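Local coordinates for polyketide biosynthesis cytochrome P450 PksS (Bacillus subtilis, PDB 4YZR), which works in the biosynthesis of the antibiotic polyketide bacillaene as a haem-dependent cytochrome P450 monooxygenase whose substrate is dihydrobacillaene, at residues Asp51-Phe56 with Phe300-Gly304; Ser104-Ala109 with Lys215-Glu221; Phe168-Thr172 with Glu192-Tyr196; Ile197-Ile201 with Glu228-Tyr232. One frame throughout, in Å; residues are numbered along the deposited sequence.

Interaction 1: residues Asp51-Phe56 with Phe300-Gly304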
loop_
_atom_site.group_PDB
_atom_site.type_symbol
_atom_site.label_atom_id
_atom_site.label_comp_id
_atom_site.label_asym_id
_atom_site.label_seq_id
_atom_site.Cartn_x
_atom_site.Cartn_y
_atom_site.Cartn_z
ATOM N N ASP A 51 6.894 -16.978 10.478
ATOM C CA ASP A 51 6.037 -17.718 11.363
ATOM C C ASP A 51 5.569 -16.888 12.496
ATOM O O ASP A 51 4.359 -16.944 12.863
ATOM C CB ASP A 51 6.764 -19.018 11.908
ATOM C CG ASP A 51 8.014 -18.792 12.666
ATOM O OD1 ASP A 51 8.679 -17.749 12.662
ATOM O OD2 ASP A 51 8.510 -19.734 13.395
ATOM N N ASP A 52 6.424 -16.049 13.046
ATOM C CA ASP A 52 5.974 -15.198 14.150
ATOM C C ASP A 52 5.027 -14.063 13.705
ATOM O O ASP A 52 4.050 -13.719 14.373
ATOM C CB ASP A 52 7.130 -14.551 14.899
ATOM C CG ASP A 52 8.092 -15.585 15.520
ATOM O OD1 ASP A 52 7.564 -16.612 16.032
ATOM O OD2 ASP A 52 9.307 -15.401 15.535
ATOM N N CYS A 53 5.274 -13.543 12.488
ATOM C CA CYS A 53 4.336 -12.560 11.946
ATOM C C CYS A 53 2.978 -13.166 11.806
ATOM O O CYS A 53 1.944 -12.567 12.115
ATOM C CB CYS A 53 4.837 -12.046 10.639
ATOM S SG CYS A 53 6.157 -10.805 10.739
ATOM N N MET A 54 2.946 -14.407 11.232
ATOM C CA MET A 54 1.646 -15.122 11.132
ATOM C C MET A 54 0.997 -15.299 12.452
ATOM O O MET A 54 -0.227 -15.075 12.542
ATOM C CB MET A 54 1.753 -16.434 10.344
ATOM C CG MET A 54 2.054 -16.320 8.897
ATOM S SD MET A 54 0.648 -15.564 8.037
ATOM C CE MET A 54 -0.706 -16.524 8.485
ATOM N N ALA A 55 1.725 -15.699 13.449
ATOM C CA ALA A 55 1.103 -15.902 14.783
ATOM C C ALA A 55 0.497 -14.600 15.270
ATOM O O ALA A 55 -0.675 -14.509 15.723
ATOM C CB ALA A 55 2.132 -16.369 15.761
ATOM N N PHE A 56 1.193 -13.474 15.176
ATOM C CA PHE A 56 0.656 -12.183 15.616
ATOM C C PHE A 56 -0.447 -11.673 14.776
ATOM O O PHE A 56 -1.352 -10.978 15.304
ATOM C CB PHE A 56 1.768 -11.139 15.758
ATOM C CG PHE A 56 2.555 -11.286 17.029
ATOM C CD1 PHE A 56 3.662 -12.105 17.101
ATOM C CD2 PHE A 56 2.161 -10.576 18.183
ATOM C CE1 PHE A 56 4.370 -12.254 18.299
ATOM C CE2 PHE A 56 2.921 -10.699 19.341
ATOM C CZ PHE A 56 3.969 -11.579 19.384
ATOM N N PHE A 300 1.197 -11.122 28.000
ATOM C CA PHE A 300 1.375 -12.509 27.680
ATOM C C PHE A 300 2.798 -12.801 27.301
ATOM O O PHE A 300 3.591 -11.874 26.898
ATOM C CB PHE A 300 0.406 -12.974 26.581
ATOM C CG PHE A 300 0.613 -12.320 25.190
ATOM C CD1 PHE A 300 -0.061 -11.155 24.863
ATOM C CD2 PHE A 300 1.344 -12.965 24.220
ATOM C CE1 PHE A 300 0.075 -10.580 23.587
ATOM C CE2 PHE A 300 1.470 -12.400 22.947
ATOM C CZ PHE A 300 0.783 -11.246 22.655
ATOM N N THR A 301 3.187 -14.053 27.346
ATOM C CA THR A 301 4.484 -14.442 26.940
ATOM C C THR A 301 4.461 -15.151 25.569
ATOM O O THR A 301 3.568 -15.926 25.263
ATOM C CB THR A 301 5.102 -15.487 27.947
ATOM O OG1 THR A 301 5.117 -14.865 29.209
ATOM C CG2 THR A 301 6.496 -15.899 27.630
ATOM N N TYR A 302 5.412 -14.754 24.742
ATOM C CA TYR A 302 5.578 -15.360 23.426
ATOM C C TYR A 302 6.993 -15.670 23.207
ATOM O O TYR A 302 7.841 -14.796 23.175
ATOM C CB TYR A 302 5.084 -14.351 22.324
ATOM C CG TYR A 302 5.112 -14.973 20.914
ATOM C CD1 TYR A 302 6.244 -14.928 20.119
ATOM C CD2 TYR A 302 4.006 -15.638 20.428
ATOM C CE1 TYR A 302 6.303 -15.522 18.885
ATOM C CE2 TYR A 302 4.088 -16.343 19.198
ATOM C CZ TYR A 302 5.186 -16.185 18.401
ATOM O OH TYR A 302 5.273 -16.863 17.217
ATOM N N LYS A 303 7.343 -16.974 23.104
ATOM C CA LYS A 303 8.739 -17.431 22.907
ATOM C C LYS A 303 9.694 -16.883 23.983
ATOM O O LYS A 303 10.767 -16.384 23.691
ATOM C CB LYS A 303 9.251 -17.190 21.457
ATOM C CG LYS A 303 8.573 -18.084 20.403
ATOM C CD LYS A 303 9.185 -18.044 19.049
ATOM C CE LYS A 303 8.464 -18.977 18.109
ATOM N NZ LYS A 303 8.985 -18.898 16.719
ATOM N N GLY A 304 9.165 -16.834 25.185
ATOM C CA GLY A 304 9.932 -16.313 26.343
ATOM C C GLY A 304 9.922 -14.821 26.551
ATOM O O GLY A 304 10.550 -14.308 27.477
#
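Asp52 OD1 is gripped by two donors from successive residues, Tyr302 and Lys303. Lys303 NZ meets Asp52 OD1 at 2.8 Å on the syn lone pair, a hydrogen bond that is also a salt bridge. Tyr302 OH donates to Asp52 OD1 at 2.6 Å from the anti side, 25° out of the carboxylate plane. Two donors on one oxygen, on its syn and anti sides, probably restrict rotation of the carboxylate and stabilise its negative charge. The extended lysine chain also brings Lys303 NZ to 3.5 Å from Asp51 OD2, a longer salt bridge to a carboxylate that Arg49 holds as well. Tyr302 reaches the helix because its CG lies anti to the backbone N (chi1 -175°). Phe56 turns its edge to the tyrosine ring, with CE1 over the centre of one face and the ring planes 57° apart. Beyond it, Phe56 CE2 touches Phe300 CZ at 4.0 Å, while Ala55 CB packs near Tyr302 CE2. Lys303 and Gly304 form the type I' turn of the hairpin between strands 300-302 and 305-307. This hairpin leans on helix 50-58, whose Phe56 packs on Ile47 of strand 42-47 and on Ile313 and Ile315 of strand 312-315.

Interaction 2: residues Ser104-Ala109 with Lys215-Glu221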
loop_
_atom_site.group_PDB
_atom_site.type_symbol
_atom_site.label_atom_id
_atom_site.label_comp_id
_atom_site.label_asym_id
_atom_site.label_seq_id
_atom_site.Cartn_x
_atom_site.Cartn_y
_atom_site.Cartn_z
ATOM N N SER A 104 -18.373 -5.662 4.950
ATOM C CA SER A 104 -19.429 -6.205 4.094
ATOM C C SER A 104 -20.105 -5.128 3.305
ATOM O O SER A 104 -20.597 -5.416 2.209
ATOM C CB SER A 104 -20.511 -6.856 4.958
ATOM O OG SER A 104 -21.323 -5.849 5.659
ATOM N N LEU A 105 -20.063 -3.909 3.707
ATOM C CA LEU A 105 -20.640 -2.768 3.048
ATOM C C LEU A 105 -19.772 -2.259 1.892
ATOM O O LEU A 105 -20.254 -1.511 1.013
ATOM C CB LEU A 105 -20.957 -1.655 4.020
ATOM C CG LEU A 105 -22.256 -1.887 4.830
ATOM C CD1 LEU A 105 -22.258 -1.127 6.062
ATOM C CD2 LEU A 105 -23.479 -1.562 3.996
ATOM N N VAL A 106 -18.477 -2.511 1.894
ATOM C CA VAL A 106 -17.639 -2.113 0.772
ATOM C C VAL A 106 -17.277 -3.271 -0.043
ATOM O O VAL A 106 -16.870 -3.009 -1.206
ATOM C CB VAL A 106 -16.451 -1.318 1.280
ATOM C CG1 VAL A 106 -15.584 -2.096 2.177
ATOM C CG2 VAL A 106 -15.596 -0.685 0.161
ATOM N N HIS A 107 -17.320 -4.476 0.439
ATOM C CA HIS A 107 -16.835 -5.663 -0.247
ATOM C C HIS A 107 -17.164 -5.819 -1.702
ATOM O O HIS A 107 -16.345 -6.196 -2.494
ATOM C CB HIS A 107 -17.356 -6.894 0.536
ATOM C CG HIS A 107 -17.153 -8.208 -0.126
ATOM N ND1 HIS A 107 -18.158 -8.882 -0.775
ATOM C CD2 HIS A 107 -16.095 -9.037 -0.108
ATOM C CE1 HIS A 107 -17.691 -10.034 -1.212
ATOM N NE2 HIS A 107 -16.451 -10.164 -0.805
ATOM N N GLN A 108 -18.348 -5.583 -1.966
ATOM C CA GLN A 108 -18.836 -5.734 -3.294
ATOM C C GLN A 108 -18.150 -4.826 -4.334
ATOM O O GLN A 108 -18.105 -5.206 -5.501
ATOM C CB GLN A 108 -20.334 -5.567 -3.302
ATOM C CG GLN A 108 -20.758 -4.166 -3.035
ATOM C CD GLN A 108 -20.635 -3.717 -1.584
ATOM O OE1 GLN A 108 -20.210 -4.465 -0.672
ATOM N NE2 GLN A 108 -21.044 -2.465 -1.372
ATOM N N ALA A 109 -17.618 -3.691 -3.983
ATOM C CA ALA A 109 -16.883 -2.896 -4.831
ATOM C C ALA A 109 -15.589 -3.408 -5.282
ATOM O O ALA A 109 -14.964 -2.932 -6.306
ATOM C CB ALA A 109 -16.706 -1.500 -4.279
ATOM N N LYS A 215 -21.957 4.168 -5.371
ATOM C CA LYS A 215 -22.201 2.788 -4.981
ATOM C C LYS A 215 -22.100 2.638 -3.447
ATOM O O LYS A 215 -22.899 1.867 -2.841
ATOM C CB LYS A 215 -21.278 1.827 -5.656
ATOM C CG LYS A 215 -21.493 1.629 -7.162
ATOM C CD LYS A 215 -20.612 0.468 -7.740
ATOM C CE LYS A 215 -20.806 -0.857 -6.936
ATOM N NZ LYS A 215 -20.384 -2.247 -7.419
ATOM N N LEU A 216 -21.180 3.289 -2.719
ATOM C CA LEU A 216 -21.062 3.199 -1.259
ATOM C C LEU A 216 -22.234 3.862 -0.593
ATOM O O LEU A 216 -22.708 3.395 0.450
ATOM C CB LEU A 216 -19.745 3.786 -0.764
ATOM C CG LEU A 216 -18.560 2.882 -0.955
ATOM C CD1 LEU A 216 -17.286 3.670 -0.749
ATOM C CD2 LEU A 216 -18.605 1.765 0.078
ATOM N N VAL A 217 -22.677 4.995 -1.102
ATOM C CA VAL A 217 -23.805 5.715 -0.581
ATOM C C VAL A 217 -25.053 4.848 -0.636
ATOM O O VAL A 217 -25.776 4.857 0.400
ATOM C CB VAL A 217 -24.011 7.036 -1.297
ATOM C CG1 VAL A 217 -25.387 7.666 -0.959
ATOM C CG2 VAL A 217 -22.904 7.956 -0.964
ATOM N N HIS A 218 -25.181 4.046 -1.660
ATOM C CA HIS A 218 -26.386 3.220 -1.798
ATOM C C HIS A 218 -26.290 1.815 -1.284
ATOM O O HIS A 218 -27.280 1.135 -1.165
ATOM C CB HIS A 218 -26.925 3.371 -3.200
ATOM C CG HIS A 218 -27.422 4.766 -3.436
ATOM N ND1 HIS A 218 -26.732 5.717 -4.161
ATOM C CD2 HIS A 218 -28.510 5.394 -2.926
ATOM C CE1 HIS A 218 -27.426 6.846 -4.148
ATOM N NE2 HIS A 218 -28.485 6.683 -3.375
ATOM N N ALA A 219 -25.116 1.398 -0.821
ATOM C CA ALA A 219 -24.930 0.092 -0.264
ATOM C C ALA A 219 -25.781 -0.086 1.060
ATOM O O ALA A 219 -25.949 0.807 1.822
ATOM C CB ALA A 219 -23.458 -0.156 0.050
ATOM N N GLU A 220 -26.352 -1.282 1.136
ATOM C CA GLU A 220 -27.118 -1.651 2.364
ATOM C C GLU A 220 -26.911 -3.116 2.576
ATOM O O GLU A 220 -26.984 -3.913 1.636
ATOM C CB GLU A 220 -28.604 -1.360 2.148
ATOM C CG GLU A 220 -29.372 -1.504 3.470
ATOM C CD GLU A 220 -30.864 -1.145 3.420
ATOM O OE1 GLU A 220 -31.356 -0.620 2.405
ATOM O OE2 GLU A 220 -31.541 -1.385 4.450
ATOM N N GLU A 221 -26.665 -3.513 3.813
ATOM C CA GLU A 221 -26.461 -4.895 4.119
ATOM C C GLU A 221 -27.134 -5.230 5.462
ATOM O O GLU A 221 -26.870 -4.546 6.428
ATOM C CB GLU A 221 -24.946 -5.152 4.171
ATOM C CG GLU A 221 -24.565 -6.520 4.677
ATOM C CD GLU A 221 -24.235 -7.484 3.572
ATOM O OE1 GLU A 221 -24.716 -7.283 2.418
ATOM O OE2 GLU A 221 -23.492 -8.439 3.866
#
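Val106 and Leu216 meet because each torsion brings a methyl into the interface: Val106 sets CG2 anti to its backbone N, and Leu216 swings CG beside its own N, opposite the carbonyl carbon (chi1 -78°). The two side chains extend in parallel, with Val106 CG2 and Leu216 CD2 3.9 Å apart. Gln108 is bent at its second torsion (chi2 -75°), which folds the amide back toward Leu105. There Gln108 NE2 donates to Leu105 O at 2.7 Å, from well above the carbonyl plane. The Leu105 carbonyl oxygen thus has a polar partner within its own segment, while the opposite segment offers it only methyl groups. Ala219 CB is 3.6 Å from Leu105 O, and the same methyl lies 3.6 Å from Gln108 NE2. At the other end, Leu105 and Glu221 run antiparallel alongside one another, with Leu105 CD2 3.9 Å from Glu221 CB. Ser104 OG, which is hydrogen-bonded to Arg101 O, touches Glu221 CG at 3.5 Å. The contact joins the C-terminal part of helix 98-106, the C helix of the P450 fold, to the end of helix 212-218 and the chain that leaves it. The side chain of Val106 lies about 6 Å from the haem and also packs on Leu353, next to Cys352, the probable axial ligand of the iron. No hydrogen bond crosses between the segments, so the 393 Å² they bury implies cohesion by apolar packing and close fit, with Leu105 O and Ser104 OG bonded instead to Gln108 NE2 and Arg101 O.

Interaction 3: residues Phe168-Thr172 with Glu192-Tyr196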
loop_
_atom_site.group_PDB
_atom_site.type_symbol
_atom_site.label_atom_id
_atom_site.label_comp_id
_atom_site.label_asym_id
_atom_site.label_seq_id
_atom_site.Cartn_x
_atom_site.Cartn_y
_atom_site.Cartn_z
ATOM N N PHE A 168 -7.706 17.936 -6.294
ATOM C CA PHE A 168 -7.747 16.662 -5.552
ATOM C C PHE A 168 -6.321 16.091 -5.277
ATOM O O PHE A 168 -6.115 15.659 -4.176
ATOM C CB PHE A 168 -8.612 15.692 -6.349
ATOM C CG PHE A 168 -9.044 14.458 -5.586
ATOM C CD1 PHE A 168 -9.961 14.592 -4.584
ATOM C CD2 PHE A 168 -8.535 13.251 -5.887
ATOM C CE1 PHE A 168 -10.409 13.466 -3.878
ATOM C CE2 PHE A 168 -8.971 12.097 -5.189
ATOM C CZ PHE A 168 -9.842 12.226 -4.184
ATOM N N GLN A 169 -5.453 16.276 -6.224
ATOM C CA GLN A 169 -4.053 15.850 -6.099
ATOM C C GLN A 169 -3.430 16.621 -4.983
ATOM O O GLN A 169 -2.698 16.072 -4.102
ATOM C CB GLN A 169 -3.325 15.977 -7.408
ATOM C CG GLN A 169 -1.869 15.408 -7.263
ATOM C CD GLN A 169 -1.320 15.086 -8.619
ATOM O OE1 GLN A 169 -1.245 15.951 -9.487
ATOM N NE2 GLN A 169 -1.021 13.805 -8.855
ATOM N N ILE A 170 -3.606 17.930 -4.912
ATOM C CA ILE A 170 -3.009 18.714 -3.829
ATOM C C ILE A 170 -3.509 18.276 -2.508
ATOM O O ILE A 170 -2.705 18.048 -1.578
ATOM C CB ILE A 170 -3.235 20.253 -4.004
ATOM C CG1 ILE A 170 -2.597 20.724 -5.278
ATOM C CG2 ILE A 170 -2.767 21.044 -2.790
ATOM C CD1 ILE A 170 -3.045 22.186 -5.664
ATOM N N TRP A 171 -4.809 18.075 -2.311
ATOM C CA TRP A 171 -5.309 17.674 -1.053
ATOM C C TRP A 171 -4.793 16.271 -0.633
ATOM O O TRP A 171 -4.432 16.079 0.511
ATOM C CB TRP A 171 -6.820 17.626 -1.035
ATOM C CG TRP A 171 -7.510 18.924 -1.085
ATOM C CD1 TRP A 171 -7.175 20.058 -0.428
ATOM C CD2 TRP A 171 -8.783 19.143 -1.705
ATOM N NE1 TRP A 171 -8.152 21.039 -0.700
ATOM C CE2 TRP A 171 -9.150 20.487 -1.453
ATOM C CE3 TRP A 171 -9.623 18.351 -2.464
ATOM C CZ2 TRP A 171 -10.357 21.035 -1.964
ATOM C CZ3 TRP A 171 -10.833 18.932 -2.963
ATOM C CH2 TRP A 171 -11.164 20.208 -2.701
ATOM N N THR A 172 -4.857 15.344 -1.599
ATOM C CA THR A 172 -4.512 13.926 -1.265
ATOM C C THR A 172 -3.060 13.809 -0.936
ATOM O O THR A 172 -2.671 13.045 -0.022
ATOM C CB THR A 172 -4.981 12.961 -2.306
ATOM O OG1 THR A 172 -4.399 13.292 -3.562
ATOM C CG2 THR A 172 -6.518 12.909 -2.364
ATOM N N GLU A 192 -10.484 19.729 4.361
ATOM C CA GLU A 192 -10.913 20.120 3.021
ATOM C C GLU A 192 -11.363 18.916 2.065
ATOM O O GLU A 192 -12.295 19.019 1.289
ATOM C CB GLU A 192 -9.827 20.948 2.323
ATOM C CG GLU A 192 -9.672 22.301 3.091
ATOM C CD GLU A 192 -8.505 23.120 2.700
ATOM O OE1 GLU A 192 -7.583 22.593 2.122
ATOM O OE2 GLU A 192 -8.510 24.329 3.080
ATOM N N PHE A 193 -10.609 17.816 2.232
ATOM C CA PHE A 193 -10.926 16.542 1.558
ATOM C C PHE A 193 -12.332 16.147 2.008
ATOM O O PHE A 193 -13.179 15.835 1.224
ATOM C CB PHE A 193 -9.915 15.548 1.939
ATOM C CG PHE A 193 -10.289 14.128 1.509
ATOM C CD1 PHE A 193 -10.065 13.728 0.239
ATOM C CD2 PHE A 193 -10.806 13.222 2.395
ATOM C CE1 PHE A 193 -10.380 12.434 -0.157
ATOM C CE2 PHE A 193 -11.161 11.942 1.963
ATOM C CZ PHE A 193 -10.933 11.583 0.686
ATOM N N LYS A 194 -12.569 16.193 3.318
ATOM C CA LYS A 194 -13.883 15.845 3.847
ATOM C C LYS A 194 -15.006 16.664 3.344
ATOM O O LYS A 194 -16.042 16.175 2.984
ATOM C CB LYS A 194 -13.832 15.948 5.382
ATOM C CG LYS A 194 -15.172 15.637 6.031
ATOM C CD LYS A 194 -15.236 16.328 7.383
ATOM C CE LYS A 194 -16.568 16.176 8.080
ATOM N NZ LYS A 194 -16.388 15.681 9.477
ATOM N N ASP A 195 -14.784 17.989 3.244
ATOM C CA ASP A 195 -15.872 18.859 2.761
ATOM C C ASP A 195 -16.166 18.625 1.297
ATOM O O ASP A 195 -17.298 18.667 0.843
ATOM C CB ASP A 195 -15.564 20.344 3.011
ATOM C CG ASP A 195 -15.543 20.694 4.471
ATOM O OD1 ASP A 195 -16.344 20.087 5.231
ATOM O OD2 ASP A 195 -14.752 21.623 4.863
ATOM N N TYR A 196 -15.083 18.292 0.518
ATOM C CA TYR A 196 -15.253 18.034 -0.839
ATOM C C TYR A 196 -16.076 16.726 -1.029
ATOM O O TYR A 196 -16.990 16.643 -1.836
ATOM C CB TYR A 196 -13.860 17.954 -1.560
ATOM C CG TYR A 196 -13.942 17.587 -2.947
ATOM C CD1 TYR A 196 -14.329 18.469 -3.960
ATOM C CD2 TYR A 196 -13.567 16.305 -3.362
ATOM C CE1 TYR A 196 -14.407 18.031 -5.276
ATOM C CE2 TYR A 196 -13.597 15.902 -4.628
ATOM C CZ TYR A 196 -14.055 16.747 -5.656
ATOM O OH TYR A 196 -14.161 16.365 -6.985
#
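The short helical segments joined by Trp171 and Tyr196 run at 135° to each other, with axes 10.4 Å apart at closest approach. Their backbones come nearest at Trp171 and Phe193, whose CA atoms are 6.3 Å apart. Trp171 points at the other helix, its indole lying across the side chains of Glu192 and Tyr196. Its benzo end sits over one face of the tyrosine, with Trp171 CZ3 only 3.4 Å from Tyr196 CG; the planes are inclined at 49°, an oblique pairing. At the pyrrole end, Trp171 NE1 makes a weak, bent hydrogen bond of 3.3 Å to Glu192 OE1. Glu192 CB packs against the same nitrogen, and the other carboxylate oxygen, Glu192 OE2, bonds to Gln188. Phe168 completes the aromatic surface one helical turn before Trp171. Its CG lies anti to the backbone N (chi1 -166°), which carries the ring toward Tyr196 and Phe193, so that Phe168 CD1 is 3.9 Å from Tyr196 CE2. From there Phe168 CE1 also comes to 3.9 Å from Phe193 CE1, near the plane of the Phe193 ring, and Thr172 CG2 covers one face of Phe168. Outside the pair, Tyr196 OH is fixed by Asp164, while Phe193 and Thr172 continue onto helix 228-259. The cluster of Phe168, Trp171 and Tyr196 thus joins helices 165-175 and 183-206, the F and G helices, whose pairing above the distal side of the haem is characteristic of the cytochrome P450 fold.

Interaction 4: residues Ile197-Ile201 with Glu228-Tyr232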
loop_
_atom_site.group_PDB
_atom_site.type_symbol
_atom_site.label_atom_id
_atom_site.label_comp_id
_atom_site.label_asym_id
_atom_site.label_seq_id
_atom_site.Cartn_x
_atom_site.Cartn_y
_atom_site.Cartn_z
ATOM N N ILE A 197 -15.652 15.665 -0.338
ATOM C CA ILE A 197 -16.390 14.432 -0.528
ATOM C C ILE A 197 -17.795 14.477 0.036
ATOM O O ILE A 197 -18.656 13.867 -0.523
ATOM C CB ILE A 197 -15.580 13.212 -0.037
ATOM C CG1 ILE A 197 -15.330 13.212 1.369
ATOM C CG2 ILE A 197 -14.289 12.966 -0.893
ATOM C CD1 ILE A 197 -14.891 11.827 1.954
ATOM N N ALA A 198 -17.993 15.313 1.038
ATOM C CA ALA A 198 -19.377 15.464 1.579
ATOM C C ALA A 198 -20.298 16.038 0.524
ATOM O O ALA A 198 -21.425 15.627 0.400
ATOM C CB ALA A 198 -19.391 16.341 2.810
ATOM N N LYS A 199 -19.829 16.988 -0.278
ATOM C CA LYS A 199 -20.643 17.492 -1.399
ATOM C C LYS A 199 -20.950 16.431 -2.429
ATOM O O LYS A 199 -22.054 16.231 -2.895
ATOM C CB LYS A 199 -19.992 18.680 -2.068
ATOM C CG LYS A 199 -20.778 19.187 -3.293
ATOM C CD LYS A 199 -20.047 20.302 -4.024
ATOM C CE LYS A 199 -20.578 20.528 -5.448
ATOM N NZ LYS A 199 -22.068 20.473 -5.593
ATOM N N LEU A 200 -19.935 15.596 -2.788
ATOM C CA LEU A 200 -20.198 14.528 -3.752
ATOM C C LEU A 200 -21.195 13.549 -3.155
ATOM O O LEU A 200 -22.037 13.043 -3.867
ATOM C CB LEU A 200 -18.885 13.768 -4.080
ATOM C CG LEU A 200 -17.835 14.624 -4.750
ATOM C CD1 LEU A 200 -16.651 13.750 -5.215
ATOM C CD2 LEU A 200 -18.321 15.461 -5.902
ATOM N N ILE A 201 -21.076 13.214 -1.879
ATOM C CA ILE A 201 -21.960 12.250 -1.239
ATOM C C ILE A 201 -23.403 12.810 -1.277
ATOM O O ILE A 201 -24.337 12.126 -1.675
ATOM C CB ILE A 201 -21.550 12.033 0.188
ATOM C CG1 ILE A 201 -20.308 11.133 0.278
ATOM C CG2 ILE A 201 -22.678 11.380 1.026
ATOM C CD1 ILE A 201 -19.591 11.190 1.521
ATOM N N GLU A 228 -22.932 8.931 7.389
ATOM C CA GLU A 228 -22.128 9.980 6.765
ATOM C C GLU A 228 -20.666 9.853 7.225
ATOM O O GLU A 228 -19.751 9.825 6.371
ATOM C CB GLU A 228 -22.725 11.390 7.077
ATOM C CG GLU A 228 -22.030 12.527 6.391
ATOM C CD GLU A 228 -22.565 12.848 5.003
ATOM O OE1 GLU A 228 -23.645 12.279 4.564
ATOM O OE2 GLU A 228 -21.927 13.743 4.339
ATOM N N LYS A 229 -20.379 9.785 8.512
ATOM C CA LYS A 229 -19.014 9.717 9.033
ATOM C C LYS A 229 -18.292 8.433 8.566
ATOM O O LYS A 229 -17.067 8.448 8.277
ATOM C CB LYS A 229 -18.988 9.753 10.560
ATOM C CG LYS A 229 -17.617 9.728 11.137
ATOM C CD LYS A 229 -17.614 10.099 12.608
ATOM C CE LYS A 229 -16.371 9.482 13.206
ATOM N NZ LYS A 229 -16.389 9.656 14.688
ATOM N N GLU A 230 -19.050 7.309 8.506
ATOM C CA GLU A 230 -18.500 6.026 8.036
ATOM C C GLU A 230 -18.111 6.173 6.552
ATOM O O GLU A 230 -17.074 5.614 6.139
ATOM C CB GLU A 230 -19.462 4.884 8.212
ATOM C CG GLU A 230 -19.610 4.518 9.663
ATOM C CD GLU A 230 -20.603 3.474 9.989
ATOM O OE1 GLU A 230 -20.340 2.691 10.985
ATOM O OE2 GLU A 230 -21.584 3.337 9.240
ATOM N N LEU A 231 -18.870 6.914 5.758
ATOM C CA LEU A 231 -18.486 7.183 4.378
ATOM C C LEU A 231 -17.218 8.003 4.336
ATOM O O LEU A 231 -16.317 7.684 3.497
ATOM C CB LEU A 231 -19.609 7.910 3.677
ATOM C CG LEU A 231 -20.812 7.123 3.363
ATOM C CD1 LEU A 231 -22.043 8.006 3.066
ATOM C CD2 LEU A 231 -20.635 6.115 2.239
ATOM N N TYR A 232 -17.075 9.033 5.132
ATOM C CA TYR A 232 -15.840 9.800 5.129
ATOM C C TYR A 232 -14.676 8.869 5.434
ATOM O O TYR A 232 -13.633 8.950 4.780
ATOM C CB TYR A 232 -15.838 10.908 6.187
ATOM C CG TYR A 232 -16.967 11.917 6.029
ATOM C CD1 TYR A 232 -17.635 12.126 4.826
ATOM C CD2 TYR A 232 -17.374 12.678 7.116
ATOM C CE1 TYR A 232 -18.681 13.103 4.696
ATOM C CE2 TYR A 232 -18.391 13.611 6.956
ATOM C CZ TYR A 232 -18.994 13.789 5.776
ATOM O OH TYR A 232 -20.024 14.687 5.682
HETATM O O HOH W 1 -23.085 15.069 2.527
#
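Tyr232 meets three side chains of the facing helix with different parts of the residue, from CA to the hydroxyl. Ile201 CD1 comes to the ring edge, 3.8 Å from Tyr232 CE1, and Ala198 CB lies 3.4 Å from Tyr232 OH. Ile197 CD1 rests lower down, 3.9 Å from Tyr232 CA. The segments cross at 122°; Ile197 and Ile201, one turn apart, both pack on Tyr232, and Ile201 reaches Leu231 as well. Its CD1 touches Leu231 CB at 3.9 Å, and its other branch, CG2, is 4.0 Å from Leu231 CD1. Glu228 belongs to the same shell, its carboxylate lying against Ala198 CB and Ile201 CG2. In the P450 fold these are the G helix, 183-206, and the start of the long central helix 228-259, which runs through the core past the haem; residues 231-251, predicted to span a membrane, form part of that helix here. Glu228 has its CG anti to the backbone N and bends at the next torsion (chi2 88°), which curls the carboxylate over to the tyrosine hydroxyl one turn further on. Tyr232 OH donates a short but weak hydrogen bond to Glu228 OE2, while Glu228 O lies over one face of the ring. In the outer layer, a water donates to both Ala198 O and Glu228 OE2, a water-mediated link between the helices beside the direct salt bridge of Glu228 OE1 to Arg205 of helix 183-206, which probably steadies the charge. Farther out, Ile213 and Val217 of helix 212-218 pack on Ile201, and Phe86 packs on Tyr232.

How the interactions relate
From the N terminus, interaction 1 opens first at 51-56 and closes last at 300-304, so its long loop encloses the other three contacts, and it lies some 35 to 40 Å from them between centres. Interaction 2 opens next, at 104-109, and interaction 3 opens and closes within it. Interaction 4 begins straight after interaction 3, on the same helix 183-206, but closes at 228-232, beyond 215-221, and so crosses interaction 2. Interactions 2 and 4 touch through Leu216 and Leu231, and interactions 3 and 4 through Lys194 and Tyr232. Together these three tie helices 98-106, 165-175, 183-206 and 212-218 to helix 228-259, while interaction 1 secures a distant hairpin.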